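Local atomic coordinates of CurF (PDB entry 5DP2), a protein that probably catalyses NADPH-dependent closure of a cyclopropane ring in curacin A biosynthesis, as an enoyl-reductase domain of a polyketide synthase. Residues V46-R51 and V322-H327; L54-I59 and L78-E83; G58-Y63 and G257-W262; F143-Y148 and V229-L234. All blocks are in the same frame, centred on the assembly; numbering follows the deposited sequence.

Interaction 1 of 4, residues V46-R51 and V322-H327. With NAP (NADP nicotinamide-adenine-dinucleotide phosphate), chain B.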
# COMPACT_ATOMS: atom_id res chain seq x y z
N VAL A 46 -0.49 9.83 -8.73
CA VAL A 46 -0.52 8.38 -8.65
C VAL A 46 0.81 7.93 -8.07
O VAL A 46 1.86 8.31 -8.59
CB VAL A 46 -0.81 7.73 -10.06
CG1 VAL A 46 -0.03 8.37 -11.20
CG2 VAL A 46 -0.65 6.23 -9.98
N PRO A 47 0.79 7.17 -6.98
CA PRO A 47 2.04 6.76 -6.37
C PRO A 47 2.56 5.46 -6.95
O PRO A 47 1.82 4.68 -7.56
CB PRO A 47 1.66 6.57 -4.92
CG PRO A 47 0.26 6.02 -5.01
CD PRO A 47 -0.39 6.75 -6.16
N VAL A 48 3.86 5.21 -6.73
CA VAL A 48 4.45 3.92 -7.04
C VAL A 48 4.31 2.99 -5.82
O VAL A 48 4.56 3.41 -4.69
CB VAL A 48 5.96 4.07 -7.35
CG1 VAL A 48 6.54 2.73 -7.83
CG2 VAL A 48 6.22 5.13 -8.40
N ASN A 49 3.93 1.73 -6.03
CA ASN A 49 3.88 0.75 -4.95
C ASN A 49 5.00 -0.27 -5.15
O ASN A 49 5.40 -0.56 -6.28
CB ASN A 49 2.50 0.08 -4.89
CG ASN A 49 1.48 0.99 -4.18
OD1 ASN A 49 1.29 0.93 -2.95
ND2 ASN A 49 0.89 1.88 -4.90
N PHE A 50 5.49 -0.86 -4.07
CA PHE A 50 6.61 -1.78 -4.17
C PHE A 50 6.28 -2.98 -5.07
O PHE A 50 7.15 -3.43 -5.84
CB PHE A 50 7.05 -2.24 -2.78
CG PHE A 50 8.37 -2.94 -2.77
CD1 PHE A 50 9.55 -2.22 -3.03
CD2 PHE A 50 8.43 -4.29 -2.53
CE1 PHE A 50 10.78 -2.87 -3.01
CE2 PHE A 50 9.66 -4.94 -2.49
CZ PHE A 50 10.83 -4.23 -2.73
N ARG A 51 5.05 -3.51 -5.01
CA ARG A 51 4.63 -4.60 -5.91
C ARG A 51 4.95 -4.29 -7.35
O ARG A 51 5.30 -5.17 -8.14
CB ARG A 51 3.08 -4.86 -5.79
CG ARG A 51 2.49 -5.86 -6.82
CD ARG A 51 2.92 -7.30 -6.61
NE ARG A 51 2.27 -7.88 -5.46
CZ ARG A 51 1.04 -8.45 -5.40
NH1 ARG A 51 0.26 -8.54 -6.49
NH2 ARG A 51 0.62 -8.91 -4.24
N VAL A 322 10.62 6.75 -14.49
CA VAL A 322 11.63 5.71 -14.27
C VAL A 322 12.40 6.01 -12.96
O VAL A 322 12.62 5.11 -12.14
CB VAL A 322 12.59 5.60 -15.47
CG1 VAL A 322 13.77 4.69 -15.15
CG2 VAL A 322 11.84 5.05 -16.69
N GLU A 323 12.82 7.26 -12.79
CA GLU A 323 13.51 7.65 -11.57
C GLU A 323 12.62 7.50 -10.33
O GLU A 323 13.13 7.19 -9.25
CB GLU A 323 14.07 9.05 -11.67
CG GLU A 323 15.23 9.14 -12.66
CD GLU A 323 16.36 8.12 -12.39
OE1 GLU A 323 16.76 7.89 -11.23
OE2 GLU A 323 16.88 7.53 -13.37
N ALA A 324 11.31 7.72 -10.46
CA ALA A 324 10.40 7.51 -9.33
C ALA A 324 10.41 6.03 -8.90
O ALA A 324 10.50 5.70 -7.72
CB ALA A 324 9.00 7.94 -9.72
N PHE A 325 10.31 5.11 -9.89
CA PHE A 325 10.38 3.70 -9.59
C PHE A 325 11.73 3.33 -8.98
O PHE A 325 11.81 2.54 -8.04
CB PHE A 325 10.11 2.82 -10.83
CG PHE A 325 8.64 2.53 -11.14
CD1 PHE A 325 7.76 3.53 -11.49
CD2 PHE A 325 8.18 1.23 -11.12
CE1 PHE A 325 6.42 3.22 -11.79
CE2 PHE A 325 6.86 0.91 -11.43
CZ PHE A 325 5.97 1.92 -11.78
N ARG A 326 12.82 3.92 -9.52
CA ARG A 326 14.16 3.63 -9.00
C ARG A 326 14.34 4.12 -7.58
O ARG A 326 15.05 3.50 -6.78
CB ARG A 326 15.22 4.24 -9.90
CG ARG A 326 15.52 3.46 -11.14
CD ARG A 326 16.57 4.14 -11.98
NE ARG A 326 16.88 3.27 -13.10
CZ ARG A 326 17.30 3.67 -14.29
NH1 ARG A 326 17.50 4.96 -14.52
NH2 ARG A 326 17.55 2.78 -15.25
N HIS A 327 13.69 5.25 -7.25
CA HIS A 327 13.79 5.82 -5.90
C HIS A 327 13.26 4.80 -4.89
O HIS A 327 13.80 4.62 -3.81
CB HIS A 327 13.03 7.14 -5.87
CG HIS A 327 13.28 7.99 -4.66
ND1 HIS A 327 14.33 8.87 -4.55
CD2 HIS A 327 12.55 8.13 -3.53
CE1 HIS A 327 14.24 9.51 -3.39
NE2 HIS A 327 13.17 9.07 -2.75
PA NAP B . 7.69 0.27 1.04
O1A NAP B . 7.60 1.75 0.89
O2A NAP B . 7.47 -0.35 2.37
O5B NAP B . 9.10 -0.18 0.44
C5B NAP B . 9.66 -1.47 0.72
C4B NAP B . 10.22 -1.58 2.12
O4B NAP B . 10.90 -2.80 2.23
C3B NAP B . 11.18 -0.48 2.48
O3B NAP B . 10.61 0.27 3.55
C2B NAP B . 12.48 -1.20 2.91
O2B NAP B . 13.08 -0.80 4.11
C1B NAP B . 12.02 -2.63 3.12
N9A NAP B . 12.99 -3.64 2.74
C8A NAP B . 13.19 -4.17 1.49
N7A NAP B . 14.18 -5.09 1.51
C5A NAP B . 14.60 -5.16 2.78
C6A NAP B . 15.59 -5.93 3.47
N6A NAP B . 16.34 -6.82 2.80
N1A NAP B . 15.74 -5.74 4.78
C2A NAP B . 14.97 -4.84 5.41
N3A NAP B . 14.02 -4.07 4.88
C4A NAP B . 13.85 -4.23 3.57
O3 NAP B . 6.69 -0.44 -0.01
PN NAP B . 5.10 -0.64 0.07
O1N NAP B . 4.57 -0.44 -1.30
O2N NAP B . 4.53 0.17 1.20
O5D NAP B . 5.00 -2.17 0.38
C5D NAP B . 5.48 -2.65 1.66
C4D NAP B . 5.65 -4.19 1.61
O4D NAP B . 4.38 -4.77 1.78
C3D NAP B . 6.17 -4.73 0.27
O3D NAP B . 6.88 -5.95 0.53
C2D NAP B . 4.91 -4.96 -0.51
O2D NAP B . 5.11 -5.96 -1.52
C1D NAP B . 3.95 -5.40 0.56
N1N NAP B . 2.51 -5.06 0.47
C2N NAP B . 1.59 -6.04 0.57
C3N NAP B . 0.22 -5.78 0.51
C7N NAP B . -0.76 -6.90 0.62
O7N NAP B . -1.90 -6.61 0.35
N7N NAP B . -0.32 -8.12 1.01
C4N NAP B . -0.21 -4.46 0.35
C5N NAP B . 0.76 -3.47 0.26
C6N NAP B . 2.12 -3.78 0.33
P2B NAP B . 13.93 0.54 4.29
O1X NAP B . 12.95 1.70 4.17
O2X NAP B . 14.50 0.38 5.67
O3X NAP B . 14.97 0.56 3.19
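V48 and F325 meet methyl to ring in a CH-pi contact: V48 CG1 stands 3.7 Å from the centroid of the F325 ring, 3° off the ring normal. The valine torsion explains this, since CG1 lies anti to the backbone N (chi1 -173°) and is thereby carried over the middle of the face.

Dispersion completes the contact. V48 CG2 comes down on the rim, 3.8 Å from F325 CD1, and its flank faces A324 CB at 4.2 Å. F325 also touches E52, V53 and V56, so its ring lies between strand 39-48, helix 50-57 and its own helix 321-329. With an alanine at F325, V48 CG1 is likely to lose its ring face and a gap to open between strand and helix 321-329.

No hydrogen bond joins the two segments. F50 N donates a nearly straight hydrogen bond (170°) to O1N of NADP, 2.9 Å away, while NADP C5B lies over one face of the F50 ring. The N49 side chain makes no capping bond and is held by E83 and K336.

Undirected apolar packing thus backs the strand, while one directed N-H at the start of helix 50-57, probably strengthened by the helix dipole, meets the phosphate.

Interaction 2 of 4, residues L54-I59 and L78-E83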
# COMPACT_ATOMS: atom_id res chain seq x y z
N LEU A 54 8.48 -4.84 -8.25
CA LEU A 54 8.68 -6.28 -8.42
C LEU A 54 8.08 -6.76 -9.74
O LEU A 54 8.63 -7.65 -10.39
CB LEU A 54 8.06 -7.06 -7.24
CG LEU A 54 8.56 -6.74 -5.83
CD1 LEU A 54 7.83 -7.63 -4.84
CD2 LEU A 54 10.07 -6.90 -5.74
N ASN A 55 6.95 -6.17 -10.13
CA ASN A 55 6.32 -6.55 -11.40
C ASN A 55 7.23 -6.22 -12.58
O ASN A 55 7.49 -7.07 -13.46
CB ASN A 55 5.01 -5.77 -11.64
CG ASN A 55 3.84 -6.09 -10.71
OD1 ASN A 55 2.97 -5.22 -10.57
ND2 ASN A 55 3.77 -7.29 -10.17
N VAL A 56 7.74 -4.99 -12.65
CA VAL A 56 8.57 -4.59 -13.79
C VAL A 56 9.82 -5.47 -13.88
O VAL A 56 10.23 -5.84 -14.99
CB VAL A 56 8.94 -3.10 -13.75
CG1 VAL A 56 9.88 -2.74 -14.90
CG2 VAL A 56 7.70 -2.22 -13.82
N LEU A 57 10.41 -5.77 -12.74
CA LEU A 57 11.64 -6.56 -12.68
C LEU A 57 11.43 -8.05 -12.92
O LEU A 57 12.41 -8.78 -13.07
CB LEU A 57 12.32 -6.34 -11.32
CG LEU A 57 12.83 -4.91 -11.08
CD1 LEU A 57 13.38 -4.81 -9.67
CD2 LEU A 57 13.84 -4.45 -12.13
N GLY A 58 10.19 -8.51 -12.97
CA GLY A 58 9.89 -9.92 -13.17
C GLY A 58 10.05 -10.78 -11.92
O GLY A 58 10.18 -11.99 -12.03
N ILE A 59 10.02 -10.17 -10.73
CA ILE A 59 10.16 -10.88 -9.46
C ILE A 59 8.80 -11.42 -8.98
O ILE A 59 8.72 -12.51 -8.39
CB ILE A 59 10.84 -9.97 -8.40
CG1 ILE A 59 12.27 -9.64 -8.87
CG2 ILE A 59 10.86 -10.62 -7.03
CD1 ILE A 59 12.98 -8.52 -8.13
N LEU A 78 0.51 -5.44 -19.36
CA LEU A 78 0.48 -5.03 -17.95
C LEU A 78 0.34 -3.51 -17.81
O LEU A 78 1.07 -2.75 -18.44
CB LEU A 78 1.78 -5.49 -17.27
CG LEU A 78 1.88 -5.24 -15.76
CD1 LEU A 78 0.86 -6.03 -14.96
CD2 LEU A 78 3.27 -5.58 -15.27
N THR A 79 -0.59 -3.11 -16.93
CA THR A 79 -0.73 -1.71 -16.55
C THR A 79 -0.31 -1.54 -15.08
O THR A 79 -0.14 -2.51 -14.34
CB THR A 79 -2.15 -1.18 -16.80
OG1 THR A 79 -3.09 -1.88 -15.98
CG2 THR A 79 -2.58 -1.34 -18.23
N PHE A 80 -0.17 -0.27 -14.70
CA PHE A 80 0.32 0.10 -13.38
C PHE A 80 -0.59 1.15 -12.78
O PHE A 80 -1.25 1.90 -13.50
CB PHE A 80 1.76 0.64 -13.48
CG PHE A 80 2.70 -0.30 -14.15
CD1 PHE A 80 3.34 -1.29 -13.43
CD2 PHE A 80 2.90 -0.26 -15.53
CE1 PHE A 80 4.15 -2.22 -14.06
CE2 PHE A 80 3.72 -1.18 -16.16
CZ PHE A 80 4.36 -2.15 -15.43
N GLY A 81 -0.56 1.22 -11.45
CA GLY A 81 -1.32 2.23 -10.71
C GLY A 81 -2.46 1.55 -9.97
O GLY A 81 -3.59 1.48 -10.49
N VAL A 82 -2.17 1.06 -8.78
CA VAL A 82 -3.11 0.31 -7.98
C VAL A 82 -3.94 1.22 -7.05
O VAL A 82 -4.76 0.75 -6.27
CB VAL A 82 -2.42 -0.85 -7.23
CG1 VAL A 82 -1.85 -1.87 -8.21
CG2 VAL A 82 -1.34 -0.35 -6.27
N GLU A 83 -3.73 2.53 -7.20
CA GLU A 83 -4.41 3.56 -6.44
C GLU A 83 -4.07 4.88 -7.12
O GLU A 83 -3.07 4.98 -7.85
CB GLU A 83 -3.91 3.59 -4.97
CG GLU A 83 -2.40 3.78 -4.86
CD GLU A 83 -1.85 3.87 -3.44
OE1 GLU A 83 -2.56 4.46 -2.58
OE2 GLU A 83 -0.73 3.36 -3.22
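V56 and N55 on the last turns of helix 50-57 pack against F80 and L78 in a buried apolar contact, set within the GroES-like part of the enoyl reductase. The opposing residues belong to the loop that leads into strand 83-91, so helix and loop are only a short way apart in sequence.

The closest approach is made by V56, whose CG2 comes to 3.6 Å from F80 CE1 and almost as near to CZ. The two side chains cross at about a right angle, with the methyl meeting the far end of the ring.

N55 joins through its aliphatic root. Its CB lies 4.0 Å from L78 CD2 and near the plane of the F80 ring, at the edge, 4.4 Å from F80 CE1. The amide beyond has other work: ND2 bonds to E62 OE2 and F60 O, and OD1 accepts from R67. A buried carboxamide is thus satisfied at both of its polar atoms, which probably fixes its rotation. On the loop side, G81 N bonds to E52 OE2, tying the loop back to the same helix.

The helix closes with a Schellman motif at G58, where phi is positive. I59 N bonds to L54 O at 2.9 Å and G58 N to N55 O at 3.1 Å, the paired reverse bonds that define this C-terminal cap.

Interaction 3 of 4, residues G58-Y63 and G257-W262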
# COMPACT_ATOMS: atom_id res chain seq x y z
N GLY A 58 10.19 -8.51 -12.97
CA GLY A 58 9.89 -9.92 -13.17
C GLY A 58 10.05 -10.78 -11.92
O GLY A 58 10.18 -11.99 -12.03
N ILE A 59 10.02 -10.17 -10.73
CA ILE A 59 10.16 -10.88 -9.46
C ILE A 59 8.80 -11.42 -8.98
O ILE A 59 8.72 -12.51 -8.39
CB ILE A 59 10.84 -9.97 -8.40
CG1 ILE A 59 12.27 -9.64 -8.87
CG2 ILE A 59 10.86 -10.62 -7.03
CD1 ILE A 59 12.98 -8.52 -8.13
N PHE A 60 7.74 -10.64 -9.20
CA PHE A 60 6.37 -11.05 -8.87
C PHE A 60 5.54 -10.83 -10.12
O PHE A 60 5.49 -9.71 -10.63
CB PHE A 60 5.77 -10.24 -7.70
CG PHE A 60 4.45 -10.78 -7.20
CD1 PHE A 60 3.25 -10.55 -7.89
CD2 PHE A 60 4.39 -11.53 -6.05
CE1 PHE A 60 2.05 -11.08 -7.46
CE2 PHE A 60 3.19 -12.06 -5.61
CZ PHE A 60 2.01 -11.83 -6.30
N GLN A 61 4.88 -11.88 -10.59
CA GLN A 61 4.04 -11.76 -11.79
C GLN A 61 2.56 -11.64 -11.43
O GLN A 61 2.03 -12.49 -10.70
CB GLN A 61 4.25 -12.94 -12.74
CG GLN A 61 3.54 -12.70 -14.04
CD GLN A 61 3.85 -13.77 -15.05
OE1 GLN A 61 2.97 -14.58 -15.39
NE2 GLN A 61 5.08 -13.78 -15.55
N GLU A 62 1.92 -10.57 -11.87
CA GLU A 62 0.50 -10.44 -11.58
C GLU A 62 -0.31 -11.57 -12.20
O GLU A 62 -0.08 -11.94 -13.37
CB GLU A 62 -0.04 -9.10 -12.12
CG GLU A 62 0.54 -7.90 -11.41
CD GLU A 62 0.20 -7.88 -9.95
OE1 GLU A 62 -1.01 -7.97 -9.62
OE2 GLU A 62 1.13 -7.75 -9.10
N TYR A 63 -1.29 -12.07 -11.45
CA TYR A 63 -2.30 -13.00 -11.96
C TYR A 63 -3.70 -12.35 -12.00
O TYR A 63 -4.59 -12.87 -12.68
CB TYR A 63 -2.33 -14.31 -11.12
CG TYR A 63 -2.54 -14.05 -9.67
CD1 TYR A 63 -3.82 -13.86 -9.18
CD2 TYR A 63 -1.46 -13.88 -8.79
CE1 TYR A 63 -4.04 -13.51 -7.86
CE2 TYR A 63 -1.67 -13.50 -7.48
CZ TYR A 63 -2.96 -13.33 -7.01
OH TYR A 63 -3.13 -12.93 -5.72
N GLY A 257 3.84 -9.64 3.22
CA GLY A 257 4.70 -10.10 2.14
C GLY A 257 4.02 -11.27 1.43
O GLY A 257 3.23 -11.99 2.04
N ARG A 258 4.30 -11.42 0.15
CA ARG A 258 3.66 -12.49 -0.60
C ARG A 258 4.66 -13.49 -1.15
O ARG A 258 4.25 -14.50 -1.69
CB ARG A 258 2.70 -11.93 -1.68
CG ARG A 258 1.59 -11.03 -1.12
CD ARG A 258 0.67 -11.74 -0.16
NE ARG A 258 -0.11 -12.79 -0.82
CZ ARG A 258 -0.94 -13.62 -0.21
NH1 ARG A 258 -1.05 -13.64 1.12
NH2 ARG A 258 -1.65 -14.47 -0.94
N LEU A 259 5.96 -13.24 -1.01
CA LEU A 259 6.98 -14.18 -1.49
C LEU A 259 7.42 -15.10 -0.38
O LEU A 259 7.80 -14.68 0.71
CB LEU A 259 8.23 -13.43 -2.01
CG LEU A 259 8.04 -12.32 -3.05
CD1 LEU A 259 9.30 -11.47 -3.24
CD2 LEU A 259 7.63 -12.97 -4.35
N ASN A 260 7.32 -16.40 -0.66
CA ASN A 260 7.81 -17.48 0.18
C ASN A 260 7.25 -17.52 1.61
O ASN A 260 7.93 -17.88 2.59
CB ASN A 260 9.33 -17.49 0.17
CG ASN A 260 9.89 -17.49 -1.23
OD1 ASN A 260 10.55 -16.54 -1.66
ND2 ASN A 260 9.58 -18.55 -1.98
N ILE A 261 5.98 -17.18 1.73
CA ILE A 261 5.36 -17.14 3.05
C ILE A 261 4.96 -18.53 3.52
O ILE A 261 4.80 -19.48 2.73
CB ILE A 261 4.17 -16.18 3.09
CG1 ILE A 261 3.05 -16.62 2.17
CG2 ILE A 261 4.64 -14.75 2.87
CD1 ILE A 261 1.85 -15.74 2.33
N TRP A 262 4.84 -18.67 4.83
CA TRP A 262 4.45 -19.93 5.43
C TRP A 262 2.94 -20.17 5.34
O TRP A 262 2.15 -19.22 5.26
CB TRP A 262 4.91 -19.98 6.89
CG TRP A 262 6.40 -20.09 7.09
CD1 TRP A 262 7.40 -19.71 6.24
CD2 TRP A 262 7.05 -20.60 8.26
NE1 TRP A 262 8.63 -19.96 6.81
CE2 TRP A 262 8.45 -20.51 8.05
CE3 TRP A 262 6.58 -21.16 9.46
CZ2 TRP A 262 9.38 -20.97 9.00
CZ3 TRP A 262 7.49 -21.60 10.39
CH2 TRP A 262 8.88 -21.50 10.16
O HOH W 1 -0.81 -12.95 -3.67
O HOH W 2 -3.43 -15.13 -3.56
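The F60 ring has L259 CD2 at its edge, near the ring plane and 3.9 Å from F60 CD2, while R258 CB approaches obliquely, 4.0 Å from F60 CE2. R51 adds a cation-pi interaction with the same ring. A water lies in the R258 guanidinium plane, at its edge, and also in plane at the edge of the Y63 ring.

These groups bridge the interdomain cleft of the two-domain medium-chain dehydrogenase/reductase fold. The 58-63 loop follows helix 50-57 of the GroES-like part, and the 257-262 loop follows strand 251-255 of the Rossmann sheet. No direct hydrogen bond joins the loops, so side-chain packing and water make the bridge.

The packing is thin and lies toward the surface. F60 CG is anti to the backbone N (chi1 -171°), which extends the ring across to R258 and L259. The other methyl of L259, CD1, meets I59 CG2 at 4.2 Å, the side chains crossing at about a right angle.

R258 also touches NADP, placing the contact beside the cofactor. Its chain bends at chi2 and chi3, bringing the guanidinium round to the waters. Y63 OH bonds to D283 and is reached by both waters: a second water gives it a hydrogen bond and takes a weak one from R258 NH2, while the in-plane water donates to Y63 OH at 3.1 Å and accepts from R258 NE at 2.9 Å.

Interaction 4 of 4, residues F143-Y148 and V229-L234. With NAP (NADP nicotinamide-adenine-dinucleotide phosphate), chain B.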
# COMPACT_ATOMS: atom_id res chain seq x y z
N PHE A 143 -2.80 2.86 3.86
CA PHE A 143 -3.71 2.87 5.01
C PHE A 143 -4.74 1.78 4.96
O PHE A 143 -5.13 1.27 6.02
CB PHE A 143 -4.39 4.24 5.20
CG PHE A 143 -3.50 5.28 5.83
CD1 PHE A 143 -3.43 5.39 7.22
CD2 PHE A 143 -2.72 6.12 5.06
CE1 PHE A 143 -2.63 6.36 7.81
CE2 PHE A 143 -1.94 7.11 5.65
CZ PHE A 143 -1.91 7.23 7.03
N PHE A 144 -5.28 1.42 3.78
CA PHE A 144 -6.28 0.37 3.76
C PHE A 144 -5.65 -0.96 4.19
O PHE A 144 -6.26 -1.74 4.93
CB PHE A 144 -7.00 0.26 2.41
CG PHE A 144 -8.05 1.33 2.17
CD1 PHE A 144 -7.81 2.69 2.34
CD2 PHE A 144 -9.32 0.97 1.72
CE1 PHE A 144 -8.77 3.65 2.09
CE2 PHE A 144 -10.30 1.92 1.46
CZ PHE A 144 -10.02 3.26 1.64
N THR A 145 -4.41 -1.23 3.73
CA THR A 145 -3.69 -2.44 4.13
C THR A 145 -3.44 -2.46 5.63
O THR A 145 -3.71 -3.45 6.32
CB THR A 145 -2.36 -2.51 3.36
OG1 THR A 145 -2.61 -2.59 1.95
CG2 THR A 145 -1.54 -3.73 3.75
N ALA A 146 -2.89 -1.36 6.14
CA ALA A 146 -2.55 -1.30 7.56
C ALA A 146 -3.80 -1.37 8.45
O ALA A 146 -3.79 -1.99 9.50
CB ALA A 146 -1.72 -0.09 7.86
N TYR A 147 -4.89 -0.71 8.03
CA TYR A 147 -6.12 -0.74 8.83
C TYR A 147 -6.74 -2.12 8.83
O TYR A 147 -7.15 -2.64 9.88
CB TYR A 147 -7.11 0.30 8.28
CG TYR A 147 -8.34 0.46 9.15
CD1 TYR A 147 -8.33 1.30 10.25
CD2 TYR A 147 -9.51 -0.22 8.87
CE1 TYR A 147 -9.45 1.48 11.03
CE2 TYR A 147 -10.64 -0.06 9.67
CZ TYR A 147 -10.60 0.79 10.76
OH TYR A 147 -11.71 0.97 11.57
N TYR A 148 -6.82 -2.76 7.66
CA TYR A 148 -7.38 -4.10 7.61
C TYR A 148 -6.59 -5.04 8.50
O TYR A 148 -7.15 -5.82 9.28
CB TYR A 148 -7.44 -4.59 6.16
CG TYR A 148 -8.10 -5.92 6.03
CD1 TYR A 148 -9.41 -6.12 6.43
CD2 TYR A 148 -7.41 -7.00 5.48
CE1 TYR A 148 -10.04 -7.34 6.30
CE2 TYR A 148 -8.03 -8.23 5.33
CZ TYR A 148 -9.35 -8.40 5.74
OH TYR A 148 -9.98 -9.63 5.60
N VAL A 229 1.57 -8.16 18.69
CA VAL A 229 1.22 -8.10 17.27
C VAL A 229 2.51 -7.81 16.52
O VAL A 229 3.29 -6.94 16.92
CB VAL A 229 0.17 -7.01 16.99
CG1 VAL A 229 -0.18 -6.93 15.51
CG2 VAL A 229 -1.09 -7.22 17.82
N ILE A 230 2.68 -8.49 15.37
CA ILE A 230 3.73 -8.16 14.41
C ILE A 230 3.06 -7.82 13.08
O ILE A 230 2.19 -8.57 12.61
CB ILE A 230 4.74 -9.32 14.24
CG1 ILE A 230 5.46 -9.58 15.56
CG2 ILE A 230 5.72 -9.00 13.13
CD1 ILE A 230 6.37 -10.80 15.55
N PHE A 231 3.47 -6.70 12.49
CA PHE A 231 3.05 -6.28 11.15
C PHE A 231 4.28 -6.40 10.26
O PHE A 231 5.19 -5.56 10.33
CB PHE A 231 2.51 -4.85 11.21
CG PHE A 231 1.94 -4.35 9.91
CD1 PHE A 231 0.61 -4.58 9.59
CD2 PHE A 231 2.70 -3.62 9.02
CE1 PHE A 231 0.07 -4.11 8.40
CE2 PHE A 231 2.15 -3.15 7.84
CZ PHE A 231 0.84 -3.40 7.52
N ASN A 232 4.33 -7.48 9.47
CA ASN A 232 5.53 -7.83 8.74
C ASN A 232 5.33 -7.83 7.23
O ASN A 232 4.26 -8.19 6.74
CB ASN A 232 6.00 -9.23 9.13
CG ASN A 232 7.39 -9.54 8.58
OD1 ASN A 232 8.27 -8.67 8.62
ND2 ASN A 232 7.59 -10.75 8.06
N SER A 233 6.40 -7.49 6.51
CA SER A 233 6.52 -7.69 5.08
C SER A 233 7.85 -8.35 4.67
O SER A 233 8.07 -8.54 3.47
CB SER A 233 6.36 -6.38 4.33
OG SER A 233 7.40 -5.48 4.63
N LEU A 234 8.74 -8.65 5.61
CA LEU A 234 10.08 -9.16 5.30
C LEU A 234 10.07 -10.67 5.44
O LEU A 234 9.93 -11.20 6.55
CB LEU A 234 11.12 -8.52 6.24
CG LEU A 234 11.14 -6.98 6.24
CD1 LEU A 234 12.18 -6.46 7.22
CD2 LEU A 234 11.36 -6.41 4.85
PA NAP B . 7.69 0.27 1.04
O1A NAP B . 7.60 1.75 0.89
O2A NAP B . 7.47 -0.35 2.37
O5B NAP B . 9.10 -0.18 0.44
C5B NAP B . 9.66 -1.47 0.72
C4B NAP B . 10.22 -1.58 2.12
O4B NAP B . 10.90 -2.80 2.23
C3B NAP B . 11.18 -0.48 2.48
O3B NAP B . 10.61 0.27 3.55
C2B NAP B . 12.48 -1.20 2.91
O2B NAP B . 13.08 -0.80 4.11
C1B NAP B . 12.02 -2.63 3.12
N9A NAP B . 12.99 -3.64 2.74
C8A NAP B . 13.19 -4.17 1.49
N7A NAP B . 14.18 -5.09 1.51
C5A NAP B . 14.60 -5.16 2.78
C6A NAP B . 15.59 -5.93 3.47
N6A NAP B . 16.34 -6.82 2.80
N1A NAP B . 15.74 -5.74 4.78
C2A NAP B . 14.97 -4.84 5.41
N3A NAP B . 14.02 -4.07 4.88
C4A NAP B . 13.85 -4.23 3.57
O3 NAP B . 6.69 -0.44 -0.01
PN NAP B . 5.10 -0.64 0.07
O1N NAP B . 4.57 -0.44 -1.30
O2N NAP B . 4.53 0.17 1.20
O5D NAP B . 5.00 -2.17 0.38
C5D NAP B . 5.48 -2.65 1.66
C4D NAP B . 5.65 -4.19 1.61
O4D NAP B . 4.38 -4.77 1.78
C3D NAP B . 6.17 -4.73 0.27
O3D NAP B . 6.88 -5.95 0.53
C2D NAP B . 4.91 -4.96 -0.51
O2D NAP B . 5.11 -5.96 -1.52
C1D NAP B . 3.95 -5.40 0.56
N1N NAP B . 2.51 -5.06 0.47
C2N NAP B . 1.59 -6.04 0.57
C3N NAP B . 0.22 -5.78 0.51
C7N NAP B . -0.76 -6.90 0.62
O7N NAP B . -1.90 -6.61 0.35
N7N NAP B . -0.32 -8.12 1.01
C4N NAP B . -0.21 -4.46 0.35
C5N NAP B . 0.76 -3.47 0.26
C6N NAP B . 2.12 -3.78 0.33
P2B NAP B . 13.93 0.54 4.29
O1X NAP B . 12.95 1.70 4.17
O2X NAP B . 14.50 0.38 5.67
O3X NAP B . 14.97 0.56 3.19
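F231 and A146 form the close part of this contact. The end of the F231 ring rests on the helix backbone, with F231 CE1 3.9 Å from A146 CA, and the methyl A146 CB lies 4.2 Å from F231 CZ. The ring reaches the helix because its CG is anti to the backbone N (chi1 -175°), extending it from strand 227-232 toward helix 140-153. Such packing of a helix against the central parallel sheet belongs to the Rossmann domain; I254 on the neighbouring strand and L178 on helix 170-181 touch F231 and A146, respectively.

The T145 side is looser. T145 O is near the plane of the F231 ring, at its edge, but at 4.4 Å from CE1, and the side chains approach no nearer than 4.5 Å between T145 CG2 and F231 CZ. T145 is instead engaged with the cofactor: OG1 is 3.4 Å from C4N of NADP, the nicotinamide carbon from which NADPH delivers hydride, and CG2 also lies against the ring. The hydroxyl bonds to M141 O, one turn back. A glycine in its place removes the OG1 and CG2 contacts against C4N and would probably leave M141 O without this partner.

At the end of the strand, N232 OD1 accepts from L234 N at 3.0 Å in an Asx turn. L234 then sets CD2 3.5 Å from NADP N3A, and S233 touches the nicotinamide ribose.

What follows is an apolar helix-to-strand joint beside the cofactor, with T145 meeting the nicotinamide and L234, just past the strand, the adenine.

Interactions 1, 2 and 3 form one connected network around helix 50-57, with the centres of 1 and 2 about 9 Å apart. N49 ND2 meets E83 OE2 at 2.8 Å, joining interaction 1 to interaction 2. E62 OE2 then ties both to interaction 3, lying 2.9 Å from R51 NH1 and 2.9 Å from N55 ND2. Interaction 4 sits in the Rossmann domain, its nearest atoms about 7 Å from those of interaction 1, yet both touch NADP: F50 at the phosphate, T145 at the nicotinamide. Interaction 3 spans the domains beside the cofactor and meets interaction 4 lightly, G257 N being 4.3 Å from S233 CB. Interaction 2 is set back, with the N55 side chain about 9 Å from NADP.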